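PDB 2X5Q: CRISPR system CMR subunit Cmr7 1 from Sulfolobus solfataricus, which belongs to the Cmr7 family and forms part of the CMR ribonucleoprotein complex, which carries crRNA in CRISPR antiviral defence. Local coordinates for residues Val144-Asp149 with Arg180-Ile185; Glu70-Phe75 with Val134-Lys139; Glu37-Gly42 with Leu85-Ile90; Leu53-Val58 with Leu106-Lys111. All coordinates share one frame; numbering follows the deposited sequence.

Contact 1: residues Val144-Asp149 with Arg180-Ile185; sequences VSLDRD and RDVEEI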
loop_
_atom_site.group_PDB
_atom_site.type_symbol
_atom_site.label_atom_id
_atom_site.label_comp_id
_atom_site.label_asym_id
_atom_site.label_seq_id
_atom_site.Cartn_x
_atom_site.Cartn_y
_atom_site.Cartn_z
ATOM N N VAL A 144 13.743 -8.304 -9.075
ATOM C CA VAL A 144 13.839 -9.207 -10.212
ATOM C C VAL A 144 13.646 -8.424 -11.502
ATOM O O VAL A 144 12.812 -7.529 -11.574
ATOM C CB VAL A 144 12.791 -10.336 -10.118
ATOM C CG1 VAL A 144 12.999 -11.348 -11.253
ATOM C CG2 VAL A 144 12.890 -11.045 -8.741
ATOM N N SER A 145 14.459 -8.734 -12.509
ATOM C CA SER A 145 14.221 -8.210 -13.855
ATOM C C SER A 145 13.799 -9.365 -14.755
ATOM O O SER A 145 14.007 -10.532 -14.429
ATOM C CB SER A 145 15.466 -7.517 -14.391
ATOM O OG SER A 145 16.480 -8.465 -14.633
ATOM N N LEU A 146 13.174 -9.044 -15.879
ATOM C CA LEU A 146 12.739 -10.090 -16.807
ATOM C C LEU A 146 13.946 -10.714 -17.506
ATOM O O LEU A 146 14.793 -10.005 -18.045
ATOM C CB LEU A 146 11.770 -9.547 -17.856
ATOM C CG LEU A 146 10.325 -9.275 -17.449
ATOM C CD1 LEU A 146 9.483 -9.105 -18.694
ATOM C CD2 LEU A 146 9.748 -10.384 -16.563
ATOM N N ASP A 147 14.014 -12.045 -17.490
ATOM C CA ASP A 147 14.934 -12.763 -18.362
ATOM C C ASP A 147 14.587 -12.397 -19.813
ATOM O O ASP A 147 13.411 -12.212 -20.156
ATOM C CB ASP A 147 14.845 -14.274 -18.104
ATOM C CG ASP A 147 15.603 -15.094 -19.130
ATOM O OD1 ASP A 147 16.695 -15.620 -18.814
ATOM O OD2 ASP A 147 15.095 -15.224 -20.257
ATOM N N ARG A 148 15.604 -12.247 -20.654
ATOM C CA ARG A 148 15.385 -11.700 -21.996
ATOM C C ARG A 148 14.704 -12.670 -22.952
ATOM O O ARG A 148 13.982 -12.232 -23.849
ATOM C CB ARG A 148 16.692 -11.169 -22.590
ATOM C CG ARG A 148 17.052 -9.818 -22.021
ATOM C CD ARG A 148 18.401 -9.293 -22.499
ATOM N NE ARG A 148 18.825 -8.186 -21.640
ATOM C CZ ARG A 148 19.788 -7.310 -21.917
ATOM N NH1 ARG A 148 20.473 -7.377 -23.059
ATOM N NH2 ARG A 148 20.070 -6.356 -21.030
ATOM N N ASP A 149 14.931 -13.972 -22.766
ATOM C CA ASP A 149 14.172 -14.991 -23.493
ATOM C C ASP A 149 12.705 -14.951 -23.047
ATOM O O ASP A 149 11.817 -14.934 -23.887
ATOM C CB ASP A 149 14.721 -16.401 -23.278
ATOM C CG ASP A 149 16.133 -16.580 -23.807
ATOM O OD1 ASP A 149 16.397 -16.215 -24.979
ATOM O OD2 ASP A 149 16.968 -17.114 -23.050
ATOM N N ARG A 180 11.769 -4.312 -26.485
ATOM C CA ARG A 180 12.654 -3.490 -25.676
ATOM C C ARG A 180 11.899 -2.884 -24.491
ATOM O O ARG A 180 12.369 -2.978 -23.354
ATOM C CB ARG A 180 13.335 -2.406 -26.503
ATOM C CG ARG A 180 14.394 -2.964 -27.451
ATOM C CD ARG A 180 15.347 -1.875 -27.900
ATOM N NE ARG A 180 14.681 -0.782 -28.613
ATOM C CZ ARG A 180 14.306 -0.819 -29.892
ATOM N NH1 ARG A 180 14.504 -1.909 -30.636
ATOM N NH2 ARG A 180 13.737 0.250 -30.442
ATOM N N ASP A 181 10.736 -2.287 -24.756
ATOM C CA ASP A 181 9.861 -1.757 -23.695
ATOM C C ASP A 181 9.642 -2.780 -22.576
ATOM O O ASP A 181 9.849 -2.482 -21.389
ATOM C CB ASP A 181 8.491 -1.364 -24.269
ATOM C CG ASP A 181 8.496 -0.011 -24.956
ATOM O OD1 ASP A 181 9.578 0.596 -25.094
ATOM O OD2 ASP A 181 7.409 0.448 -25.368
ATOM N N VAL A 182 9.220 -3.983 -22.954
ATOM C CA VAL A 182 8.930 -5.033 -21.973
ATOM C C VAL A 182 10.157 -5.360 -21.131
ATOM O O VAL A 182 10.063 -5.456 -19.909
ATOM C CB VAL A 182 8.341 -6.295 -22.645
ATOM C CG1 VAL A 182 8.304 -7.469 -21.692
ATOM C CG2 VAL A 182 6.927 -5.992 -23.160
ATOM N N GLU A 183 11.313 -5.485 -21.773
ATOM C CA GLU A 183 12.533 -5.799 -21.054
ATOM C C GLU A 183 12.992 -4.645 -20.145
ATOM O O GLU A 183 13.439 -4.893 -19.030
ATOM C CB GLU A 183 13.644 -6.213 -22.034
ATOM C CG GLU A 183 14.934 -6.679 -21.364
ATOM C CD GLU A 183 14.723 -7.700 -20.250
ATOM O OE1 GLU A 183 13.707 -8.437 -20.253
ATOM O OE2 GLU A 183 15.585 -7.757 -19.355
ATOM N N GLU A 184 12.835 -3.404 -20.610
ATOM C CA GLU A 184 13.172 -2.205 -19.828
ATOM C C GLU A 184 12.308 -2.034 -18.594
ATOM O O GLU A 184 12.800 -1.745 -17.509
ATOM C CB GLU A 184 12.995 -0.928 -20.665
ATOM C CG GLU A 184 14.110 -0.622 -21.632
ATOM C CD GLU A 184 13.736 0.440 -22.682
ATOM O OE1 GLU A 184 12.573 0.944 -22.709
ATOM O OE2 GLU A 184 14.612 0.751 -23.515
ATOM N N ILE A 185 11.004 -2.153 -18.788
ATOM C CA ILE A 185 10.036 -1.722 -17.787
ATOM C C ILE A 185 9.799 -2.700 -16.648
ATOM O O ILE A 185 9.745 -2.294 -15.501
ATOM C CB ILE A 185 8.656 -1.427 -18.447
ATOM C CG1 ILE A 185 8.769 -0.240 -19.397
ATOM C CG2 ILE A 185 7.578 -1.152 -17.403
ATOM C CD1 ILE A 185 7.643 -0.222 -20.402
HETATM O O HOH W 1 13.064 -6.429 -16.649
#

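Contact 2: residues Glu70-Phe75 with Val134-Lys139; sequences ELVPTF and VDLRDK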
loop_
_atom_site.group_PDB
_atom_site.type_symbol
_atom_site.label_atom_id
_atom_site.label_comp_id
_atom_site.label_asym_id
_atom_site.label_seq_id
_atom_site.Cartn_x
_atom_site.Cartn_y
_atom_site.Cartn_z
ATOM N N GLU A 70 0.073 -14.386 -6.620
ATOM C CA GLU A 70 -0.639 -13.493 -5.716
ATOM C C GLU A 70 0.267 -12.358 -5.263
ATOM O O GLU A 70 1.411 -12.580 -4.859
ATOM C CB GLU A 70 -1.106 -14.260 -4.484
ATOM C CG GLU A 70 -2.101 -15.385 -4.804
ATOM C CD GLU A 70 -2.171 -16.435 -3.724
ATOM O OE1 GLU A 70 -1.137 -16.729 -3.066
ATOM O OE2 GLU A 70 -3.269 -16.980 -3.528
ATOM N N LEU A 71 -0.266 -11.144 -5.323
ATOM C CA LEU A 71 0.408 -9.979 -4.771
ATOM C C LEU A 71 0.305 -9.962 -3.244
ATOM O O LEU A 71 -0.728 -10.333 -2.669
ATOM C CB LEU A 71 -0.227 -8.713 -5.315
ATOM C CG LEU A 71 -0.201 -8.512 -6.839
ATOM C CD1 LEU A 71 -1.279 -7.498 -7.253
ATOM C CD2 LEU A 71 1.163 -8.058 -7.261
ATOM N N VAL A 72 1.372 -9.490 -2.606
ATOM C CA VAL A 72 1.461 -9.434 -1.151
ATOM C C VAL A 72 1.829 -8.031 -0.687
ATOM O O VAL A 72 2.857 -7.492 -1.101
ATOM C CB VAL A 72 2.518 -10.415 -0.619
ATOM C CG1 VAL A 72 2.628 -10.293 0.910
ATOM C CG2 VAL A 72 2.156 -11.854 -1.028
ATOM N N PRO A 73 1.005 -7.441 0.191
ATOM C CA PRO A 73 1.355 -6.112 0.686
ATOM C C PRO A 73 2.511 -6.228 1.673
ATOM O O PRO A 73 2.430 -6.989 2.628
ATOM C CB PRO A 73 0.062 -5.637 1.362
ATOM C CG PRO A 73 -0.605 -6.894 1.818
ATOM C CD PRO A 73 -0.261 -7.935 0.774
ATOM N N THR A 74 3.588 -5.506 1.409
ATOM C CA THR A 74 4.812 -5.608 2.190
ATOM C C THR A 74 5.052 -4.420 3.115
ATOM O O THR A 74 5.913 -4.481 4.007
ATOM C CB THR A 74 6.013 -5.775 1.273
ATOM O OG1 THR A 74 6.238 -4.562 0.544
ATOM C CG2 THR A 74 5.754 -6.926 0.285
ATOM N N PHE A 75 4.297 -3.346 2.911
ATOM C CA PHE A 75 4.423 -2.141 3.730
ATOM C C PHE A 75 5.824 -1.540 3.656
ATOM O O PHE A 75 6.320 -0.956 4.623
ATOM C CB PHE A 75 3.970 -2.430 5.160
ATOM C CG PHE A 75 2.512 -2.730 5.242
ATOM C CD1 PHE A 75 1.591 -1.701 5.406
ATOM C CD2 PHE A 75 2.043 -4.026 5.075
ATOM C CE1 PHE A 75 0.223 -1.975 5.439
ATOM C CE2 PHE A 75 0.690 -4.299 5.119
ATOM C CZ PHE A 75 -0.221 -3.277 5.298
ATOM N N VAL A 134 -1.479 -10.374 7.154
ATOM C CA VAL A 134 -0.353 -10.747 6.322
ATOM C C VAL A 134 0.831 -11.121 7.219
ATOM O O VAL A 134 1.137 -10.423 8.186
ATOM C CB VAL A 134 0.007 -9.643 5.325
ATOM C CG1 VAL A 134 0.642 -8.459 6.023
ATOM C CG2 VAL A 134 0.912 -10.187 4.267
ATOM N N ASP A 135 1.459 -12.250 6.905
ATOM C CA ASP A 135 2.581 -12.771 7.678
ATOM C C ASP A 135 3.870 -12.543 6.900
ATOM O O ASP A 135 4.094 -13.163 5.854
ATOM C CB ASP A 135 2.378 -14.260 7.942
ATOM C CG ASP A 135 3.480 -14.869 8.771
ATOM O OD1 ASP A 135 4.385 -14.141 9.229
ATOM O OD2 ASP A 135 3.431 -16.097 8.986
ATOM N N LEU A 136 4.721 -11.670 7.426
ATOM C CA LEU A 136 5.972 -11.316 6.760
ATOM C C LEU A 136 7.173 -11.827 7.544
ATOM O O LEU A 136 8.297 -11.336 7.374
ATOM C CB LEU A 136 6.044 -9.799 6.583
ATOM C CG LEU A 136 4.907 -9.216 5.743
ATOM C CD1 LEU A 136 4.841 -7.701 5.888
ATOM C CD2 LEU A 136 5.061 -9.634 4.269
ATOM N N ARG A 137 6.934 -12.821 8.400
ATOM C CA ARG A 137 8.011 -13.486 9.128
ATOM C C ARG A 137 8.820 -14.362 8.188
ATOM O O ARG A 137 8.250 -15.124 7.409
ATOM C CB ARG A 137 7.449 -14.376 10.229
ATOM C CG ARG A 137 7.003 -13.613 11.477
ATOM C CD ARG A 137 6.331 -14.547 12.454
ATOM N NE ARG A 137 5.179 -15.203 11.841
ATOM C CZ ARG A 137 4.468 -16.154 12.428
ATOM N NH1 ARG A 137 4.775 -16.554 13.643
ATOM N NH2 ARG A 137 3.437 -16.693 11.799
ATOM N N ASP A 138 10.140 -14.257 8.262
ATOM C CA ASP A 138 11.007 -15.251 7.641
ATOM C C ASP A 138 10.892 -15.243 6.114
ATOM O O ASP A 138 10.974 -16.291 5.466
ATOM C CB ASP A 138 10.643 -16.634 8.205
ATOM C CG ASP A 138 11.827 -17.540 8.320
ATOM O OD1 ASP A 138 12.296 -18.010 7.264
ATOM O OD2 ASP A 138 12.285 -17.787 9.465
ATOM N N LYS A 139 10.690 -14.053 5.551
ATOM C CA LYS A 139 10.461 -13.892 4.122
ATOM C C LYS A 139 11.369 -12.814 3.567
ATOM O O LYS A 139 11.634 -11.813 4.240
ATOM C CB LYS A 139 9.012 -13.518 3.858
ATOM C CG LYS A 139 8.045 -14.638 4.205
ATOM C CD LYS A 139 6.682 -14.395 3.649
ATOM C CE LYS A 139 5.647 -15.316 4.265
ATOM N NZ LYS A 139 5.910 -16.722 3.926
#

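Contact 3: residues Glu37-Gly42 with Leu85-Ile90; sequences EYNQNG and LISGKI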
loop_
_atom_site.group_PDB
_atom_site.type_symbol
_atom_site.label_atom_id
_atom_site.label_comp_id
_atom_site.label_asym_id
_atom_site.label_seq_id
_atom_site.Cartn_x
_atom_site.Cartn_y
_atom_site.Cartn_z
ATOM N N GLU A 37 -8.747 -13.793 -17.069
ATOM C CA GLU A 37 -9.349 -13.822 -18.392
ATOM C C GLU A 37 -9.367 -12.390 -18.893
ATOM O O GLU A 37 -9.528 -11.464 -18.111
ATOM C CB GLU A 37 -10.774 -14.361 -18.308
ATOM C CG GLU A 37 -11.450 -14.569 -19.653
ATOM C CD GLU A 37 -12.914 -14.966 -19.539
ATOM O OE1 GLU A 37 -13.698 -14.234 -18.897
ATOM O OE2 GLU A 37 -13.285 -15.998 -20.131
ATOM N N TYR A 38 -9.175 -12.192 -20.183
ATOM C CA TYR A 38 -9.309 -10.855 -20.750
ATOM C C TYR A 38 -10.358 -10.873 -21.855
ATOM O O TYR A 38 -10.650 -11.914 -22.474
ATOM C CB TYR A 38 -7.973 -10.328 -21.249
ATOM C CG TYR A 38 -7.430 -11.139 -22.379
ATOM C CD1 TYR A 38 -7.799 -10.854 -23.686
ATOM C CD2 TYR A 38 -6.579 -12.224 -22.145
ATOM C CE1 TYR A 38 -7.339 -11.604 -24.727
ATOM C CE2 TYR A 38 -6.115 -12.998 -23.200
ATOM C CZ TYR A 38 -6.502 -12.675 -24.486
ATOM O OH TYR A 38 -6.071 -13.403 -25.550
ATOM N N ASN A 39 -10.949 -9.711 -22.070
ATOM C CA ASN A 39 -11.979 -9.569 -23.074
ATOM C C ASN A 39 -11.278 -9.194 -24.377
ATOM O O ASN A 39 -10.659 -8.133 -24.472
ATOM C CB ASN A 39 -12.992 -8.521 -22.622
ATOM C CG ASN A 39 -13.685 -8.902 -21.297
ATOM O OD1 ASN A 39 -14.186 -10.021 -21.142
ATOM N ND2 ASN A 39 -13.733 -7.958 -20.350
ATOM N N GLN A 40 -11.333 -10.092 -25.360
ATOM C CA GLN A 40 -10.621 -9.897 -26.625
ATOM C C GLN A 40 -11.059 -8.602 -27.321
ATOM O O GLN A 40 -10.261 -7.950 -27.978
ATOM C CB GLN A 40 -10.811 -11.102 -27.570
ATOM C CG GLN A 40 -9.840 -11.139 -28.751
ATOM C CD GLN A 40 -8.374 -11.188 -28.327
ATOM O OE1 GLN A 40 -7.914 -12.186 -27.767
ATOM N NE2 GLN A 40 -7.630 -10.116 -28.606
ATOM N N ASN A 41 -12.327 -8.231 -27.172
ATOM C CA ASN A 41 -12.823 -6.986 -27.739
ATOM C C ASN A 41 -13.111 -5.925 -26.684
ATOM O O ASN A 41 -13.873 -5.000 -26.946
ATOM C CB ASN A 41 -14.079 -7.259 -28.573
ATOM C CG ASN A 41 -13.832 -8.275 -29.671
ATOM O OD1 ASN A 41 -14.516 -9.290 -29.756
ATOM N ND2 ASN A 41 -12.842 -8.013 -30.504
ATOM N N GLY A 42 -12.503 -6.043 -25.505
ATOM C CA GLY A 42 -12.691 -5.047 -24.452
ATOM C C GLY A 42 -11.770 -3.859 -24.652
ATOM O O GLY A 42 -10.818 -3.941 -25.431
ATOM N N LEU A 85 -3.109 -2.972 -17.284
ATOM C CA LEU A 85 -4.504 -2.991 -16.958
ATOM C C LEU A 85 -5.255 -3.274 -18.241
ATOM O O LEU A 85 -5.110 -2.551 -19.242
ATOM C CB LEU A 85 -4.944 -1.656 -16.375
ATOM C CG LEU A 85 -4.483 -1.340 -14.957
ATOM C CD1 LEU A 85 -4.692 0.145 -14.674
ATOM C CD2 LEU A 85 -5.208 -2.226 -13.911
ATOM N N ILE A 86 -6.048 -4.339 -18.217
ATOM C CA ILE A 86 -6.781 -4.784 -19.387
ATOM C C ILE A 86 -8.209 -5.095 -18.994
ATOM O O ILE A 86 -8.466 -5.401 -17.841
ATOM C CB ILE A 86 -6.124 -6.022 -20.021
ATOM C CG1 ILE A 86 -6.126 -7.224 -19.052
ATOM C CG2 ILE A 86 -4.675 -5.672 -20.478
ATOM C CD1 ILE A 86 -5.477 -8.469 -19.627
ATOM N N SER A 87 -9.132 -5.001 -19.952
ATOM C CA SER A 87 -10.516 -5.401 -19.711
ATOM C C SER A 87 -10.605 -6.911 -19.523
ATOM O O SER A 87 -10.223 -7.698 -20.403
ATOM C CB SER A 87 -11.445 -4.957 -20.838
ATOM O OG SER A 87 -12.709 -5.553 -20.669
ATOM N N GLY A 88 -11.136 -7.305 -18.376
ATOM C CA GLY A 88 -11.114 -8.704 -17.995
ATOM C C GLY A 88 -11.404 -8.901 -16.528
ATOM O O GLY A 88 -11.886 -7.994 -15.842
ATOM N N LYS A 89 -11.115 -10.103 -16.041
ATOM C CA LYS A 89 -11.417 -10.436 -14.664
ATOM C C LYS A 89 -10.552 -11.575 -14.137
ATOM O O LYS A 89 -10.053 -12.390 -14.895
ATOM C CB LYS A 89 -12.894 -10.791 -14.538
ATOM C CG LYS A 89 -13.318 -12.039 -15.282
ATOM C CD LYS A 89 -14.844 -12.230 -15.247
ATOM C CE LYS A 89 -15.315 -12.933 -13.988
ATOM N NZ LYS A 89 -16.779 -13.309 -14.059
ATOM N N ILE A 90 -10.410 -11.618 -12.817
ATOM C CA ILE A 90 -9.722 -12.699 -12.144
ATOM C C ILE A 90 -10.699 -13.876 -12.085
ATOM O O ILE A 90 -11.760 -13.773 -11.483
ATOM C CB ILE A 90 -9.248 -12.252 -10.745
ATOM C CG1 ILE A 90 -8.304 -11.052 -10.890
ATOM C CG2 ILE A 90 -8.530 -13.388 -10.022
ATOM C CD1 ILE A 90 -7.973 -10.340 -9.622
#

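Contact 4: residues Leu53-Val58 with Leu106-Lys111; sequences LHNILV and LYIIRK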
loop_
_atom_site.group_PDB
_atom_site.type_symbol
_atom_site.label_atom_id
_atom_site.label_comp_id
_atom_site.label_asym_id
_atom_site.label_seq_id
_atom_site.Cartn_x
_atom_site.Cartn_y
_atom_site.Cartn_z
ATOM N N LEU A 53 4.607 0.294 -25.692
ATOM C CA LEU A 53 3.638 -0.024 -24.653
ATOM C C LEU A 53 3.371 1.211 -23.786
ATOM O O LEU A 53 4.297 1.990 -23.494
ATOM C CB LEU A 53 4.207 -1.161 -23.790
ATOM C CG LEU A 53 3.347 -1.745 -22.668
ATOM C CD1 LEU A 53 1.998 -2.198 -23.208
ATOM C CD2 LEU A 53 4.113 -2.907 -22.005
ATOM N N HIS A 54 2.112 1.390 -23.382
ATOM C CA HIS A 54 1.674 2.583 -22.638
ATOM C C HIS A 54 0.750 2.251 -21.486
ATOM O O HIS A 54 0.024 1.267 -21.534
ATOM C CB HIS A 54 0.940 3.568 -23.557
ATOM C CG HIS A 54 1.727 3.976 -24.760
ATOM N ND1 HIS A 54 2.759 4.887 -24.699
ATOM C CD2 HIS A 54 1.632 3.598 -26.056
ATOM C CE1 HIS A 54 3.279 5.035 -25.904
ATOM N NE2 HIS A 54 2.608 4.271 -26.747
ATOM N N ASN A 55 0.743 3.139 -20.489
ATOM C CA ASN A 55 -0.142 3.058 -19.323
ATOM C C ASN A 55 0.096 1.820 -18.477
ATOM O O ASN A 55 -0.791 0.960 -18.333
ATOM C CB ASN A 55 -1.624 3.147 -19.710
ATOM C CG ASN A 55 -1.962 4.420 -20.419
ATOM O OD1 ASN A 55 -1.462 5.487 -20.049
ATOM N ND2 ASN A 55 -2.812 4.331 -21.454
ATOM N N ILE A 56 1.290 1.757 -17.914
ATOM C CA ILE A 56 1.704 0.661 -17.064
ATOM C C ILE A 56 1.480 1.056 -15.602
ATOM O O ILE A 56 1.904 2.121 -15.174
ATOM C CB ILE A 56 3.197 0.314 -17.275
ATOM C CG1 ILE A 56 3.445 -0.244 -18.682
ATOM C CG2 ILE A 56 3.671 -0.733 -16.241
ATOM C CD1 ILE A 56 4.039 0.728 -19.635
ATOM N N LEU A 57 0.808 0.196 -14.841
ATOM C CA LEU A 57 0.583 0.471 -13.420
ATOM C C LEU A 57 1.730 -0.054 -12.560
ATOM O O LEU A 57 2.113 -1.220 -12.662
ATOM C CB LEU A 57 -0.752 -0.117 -12.967
ATOM C CG LEU A 57 -1.171 0.216 -11.535
ATOM C CD1 LEU A 57 -1.474 1.702 -11.393
ATOM C CD2 LEU A 57 -2.368 -0.654 -11.155
ATOM N N VAL A 58 2.255 0.814 -11.700
ATOM C CA VAL A 58 3.310 0.457 -10.762
ATOM C C VAL A 58 2.657 0.375 -9.393
ATOM O O VAL A 58 2.217 1.376 -8.846
ATOM C CB VAL A 58 4.444 1.511 -10.732
ATOM C CG1 VAL A 58 5.602 1.063 -9.774
ATOM C CG2 VAL A 58 4.942 1.768 -12.148
ATOM N N LEU A 106 -3.666 7.209 -9.739
ATOM C CA LEU A 106 -2.903 5.982 -9.895
ATOM C C LEU A 106 -1.483 6.232 -10.355
ATOM O O LEU A 106 -1.202 7.227 -11.040
ATOM C CB LEU A 106 -3.586 5.049 -10.885
ATOM C CG LEU A 106 -4.852 4.377 -10.368
ATOM C CD1 LEU A 106 -5.541 3.621 -11.500
ATOM C CD2 LEU A 106 -4.503 3.469 -9.164
ATOM N N TYR A 107 -0.602 5.302 -9.988
ATOM C CA TYR A 107 0.809 5.373 -10.364
ATOM C C TYR A 107 1.022 4.697 -11.725
ATOM O O TYR A 107 1.472 3.542 -11.818
ATOM C CB TYR A 107 1.675 4.748 -9.276
ATOM C CG TYR A 107 3.172 4.946 -9.427
ATOM C CD1 TYR A 107 3.715 5.728 -10.443
ATOM C CD2 TYR A 107 4.049 4.391 -8.499
ATOM C CE1 TYR A 107 5.069 5.916 -10.551
ATOM C CE2 TYR A 107 5.414 4.567 -8.610
ATOM C CZ TYR A 107 5.919 5.313 -9.642
ATOM O OH TYR A 107 7.265 5.514 -9.767
ATOM N N ILE A 108 0.703 5.448 -12.778
ATOM C CA ILE A 108 0.740 4.940 -14.142
ATOM C C ILE A 108 1.949 5.556 -14.844
ATOM O O ILE A 108 2.120 6.771 -14.814
ATOM C CB ILE A 108 -0.583 5.295 -14.894
ATOM C CG1 ILE A 108 -1.798 4.603 -14.248
ATOM C CG2 ILE A 108 -0.487 4.945 -16.376
ATOM C CD1 ILE A 108 -3.187 5.110 -14.794
ATOM N N ILE A 109 2.794 4.735 -15.462
ATOM C CA ILE A 109 3.916 5.255 -16.250
ATOM C C ILE A 109 3.728 5.026 -17.753
ATOM O O ILE A 109 2.872 4.240 -18.165
ATOM C CB ILE A 109 5.280 4.681 -15.782
ATOM C CG1 ILE A 109 5.271 3.157 -15.804
ATOM C CG2 ILE A 109 5.593 5.179 -14.375
ATOM C CD1 ILE A 109 6.646 2.553 -15.761
ATOM N N ARG A 110 4.526 5.740 -18.555
ATOM C CA ARG A 110 4.392 5.755 -20.009
ATOM C C ARG A 110 2.952 6.152 -20.344
ATOM O O ARG A 110 2.271 5.461 -21.094
ATOM C CB ARG A 110 4.716 4.391 -20.622
ATOM C CG ARG A 110 6.046 3.778 -20.198
ATOM C CD ARG A 110 7.189 4.484 -20.832
ATOM N NE ARG A 110 8.481 3.870 -20.498
ATOM C CZ ARG A 110 9.256 3.160 -21.324
ATOM N NH1 ARG A 110 8.899 2.904 -22.583
ATOM N NH2 ARG A 110 10.415 2.684 -20.870
ATOM N N LYS A 111 2.488 7.246 -19.747
ATOM C CA LYS A 111 1.062 7.621 -19.836
ATOM C C LYS A 111 0.654 8.005 -21.256
ATOM O O LYS A 111 1.368 8.734 -21.930
ATOM C CB LYS A 111 0.718 8.770 -18.876
ATOM C CG LYS A 111 0.336 8.342 -17.486
ATOM C CD LYS A 111 -0.231 9.534 -16.669
ATOM C CE LYS A 111 -1.760 9.709 -16.841
ATOM N NZ LYS A 111 -2.423 10.550 -15.759
HETATM O O HOH W 2 6.515 2.937 -24.282
#

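Contact 1: residues Val144-Asp149 with Arg180-Ile185
Leu146 and Glu183 meet where the loop that leads into helix 148-162, N-capped by Asp147, runs past the last turn of helix 172-185. The tight side is apolar: Leu146 CD1 reaches Val182 CG1 at 3.6 Å, and from helix 148-162 Ile154 packs on Leu146 and Val155 on Val182. Here Leu146 is buried, and its CB lies 3.3 Å from Glu183 OE1. Glu183 bends at its second torsion (chi2 48°), which turns the carboxylate back to the loop; its OE2 lies 2.7 Å from Leu146 O, a distance that may mean the acid is protonated. The looser side faces solvent. Exposed Arg148 runs across Glu183 at about a right angle, touching it mainly through CG, while its guanidinium makes a long salt bridge from NE to OE2, guanidinium and carboxylate planes 59° apart. A water also joins the backbones, accepting from Leu146 N at 2.7 Å and lying 2.9 Å from Glu183 O.

Contact 2: residues Glu70-Phe75 with Val134-Lys139
Val72 and Val134 touch by their methyls where the end of the two-stranded antiparallel sheet 62-65/70-73 packs against the short strand 134-135. No hydrogen bond joins the two segments; the fit is one of shape. Val134 is the first bump, set between Val72, Pro73 and Phe75. It puts CG1 between its backbone N and carbonyl carbon (chi1 72°), and its methyls spread along segment 70-75: CG2 meets Val72 CG1 at 3.8 Å and comes near Pro73 CD, while CG1 approaches Phe75 CE2 obliquely at 4.3 Å. Leu136 is the second bump. Its two branches lie by Pro73 O, CD2 also against Val72 CG1 and CD1 3.9 Å from Thr74 O. Ile191 of strand 188-193 packs on Val72 and Leu136. Strand 134-135 also pairs in parallel with a strand of the second subunit, whose Ile98 packs on Phe75 and Val134. Beyond the packed methyls, Asp135 opens an Asx turn: its OD1 accepts from Arg137 N at 3.0 Å and, on the opposite face of the carboxylate, from Arg137 NE at 2.9 Å.

Contact 3: residues Glu37-Gly42 with Leu85-Ile90
Ile86 CD1 packs on Tyr38 CB at 3.5 Å, opening a contact in which the chain leaves strand 80-86, turns a corner and becomes the edge strand of an antiparallel four-stranded sheet beside strand 35-38. With CG1 between its backbone N and carbonyl carbon (chi1 62°), Ile86 brings its end methyl onto Tyr38 CB; Ile162 of helix 148-162 packs on both residues. Ser87, at the corner, is gripped twice by Asn39: its carbonyl accepts from Asn39 N at 2.7 Å, and its OG from Asn39 ND2 at 2.6 Å, nearly straight at 175° and in the amide plane. Gly88 follows, in a non-hydrogen-bonded pair with Tyr38, the CA atoms only 3.9 Å apart; its CA also lies 3.2 Å from Glu37 O. Lys89 and Glu37 form the hydrogen-bonded pair, Glu37 N to Lys89 O and Lys89 N to Glu37 O both 2.9 Å, while Glu37 OE1 stays 5.8 Å from Lys89 NZ. Because Asn39 also begins the type I turn to Gly42, its bonds tie that turn to the corner. The buried Ser87 hydroxyl is held by two bonds, accepting from Asn39 and donating to the Glu9 carboxylate, which probably fixes its rotation.

Contact 4: residues Leu53-Val58 with Leu106-Lys111
Ile56 and Ile109 form a hydrogen-bonded antiparallel pair, the centre of a short ladder with a G1 beta bulge in which Asn55 and Ile56 both face Ile109. Of the backbone bonds, Ile109 N to Ile56 O (2.8 Å) lies in the carbonyl plane, and Val58 N to Tyr107 O (2.8 Å) is nearly straight; Tyr107 is the centre of an inverse gamma turn. At the bulge, Asn55 N reaches Arg110 O from above its carbonyl plane, 51° out of it. Among side chains, Val58 gives a CH-pi contact, its CB over one face of the Tyr107 ring, 3.8 Å from the centroid. Ile56 CD1 rests on Arg110 CG at 3.7 Å, the two side chains running the same way. On the face with Leu57 and Ile108, Leu57 CD1 touches Leu106 CB at 4.0 Å. The polar ends are held too: Asn55 OD1 and ND2 bond Lys112 N and Val45 O respectively, and a water bridges Arg110 NH1, from which it accepts at 2.9 Å, and Leu53 O. Strand 80-86 pairs with strand 52-60, helix 172-185 packs on Leu53, Ile56 and Arg110 through Leu178 and Ile185, and Pro77 of the second subunit packs on Tyr107.

How the contacts relate
Along the chain, contacts 2, 3 and 4 interlock, their segments alternating, and all close before contact 1 opens. Contacts 3 and 4 share the mixed sheet, where strands 52-60 and 80-86 are neighbours; their centres are about 17 Å apart and Leu57 packs on Leu85. Contact 1 lies about 16 Å from contact 4 between centres and meets it through helix 172-185: Asp181 probably bonds Leu53 N, and Ile185 packs on Ile56. Contacts 1 and 3 fall on opposite sides of the chain's centre. Contact 2, about 24 to 27 Å from the others between centres, touches none of them and lies at the interface of the possible homodimer, where strand 134-135 carries the sheet on into the second subunit.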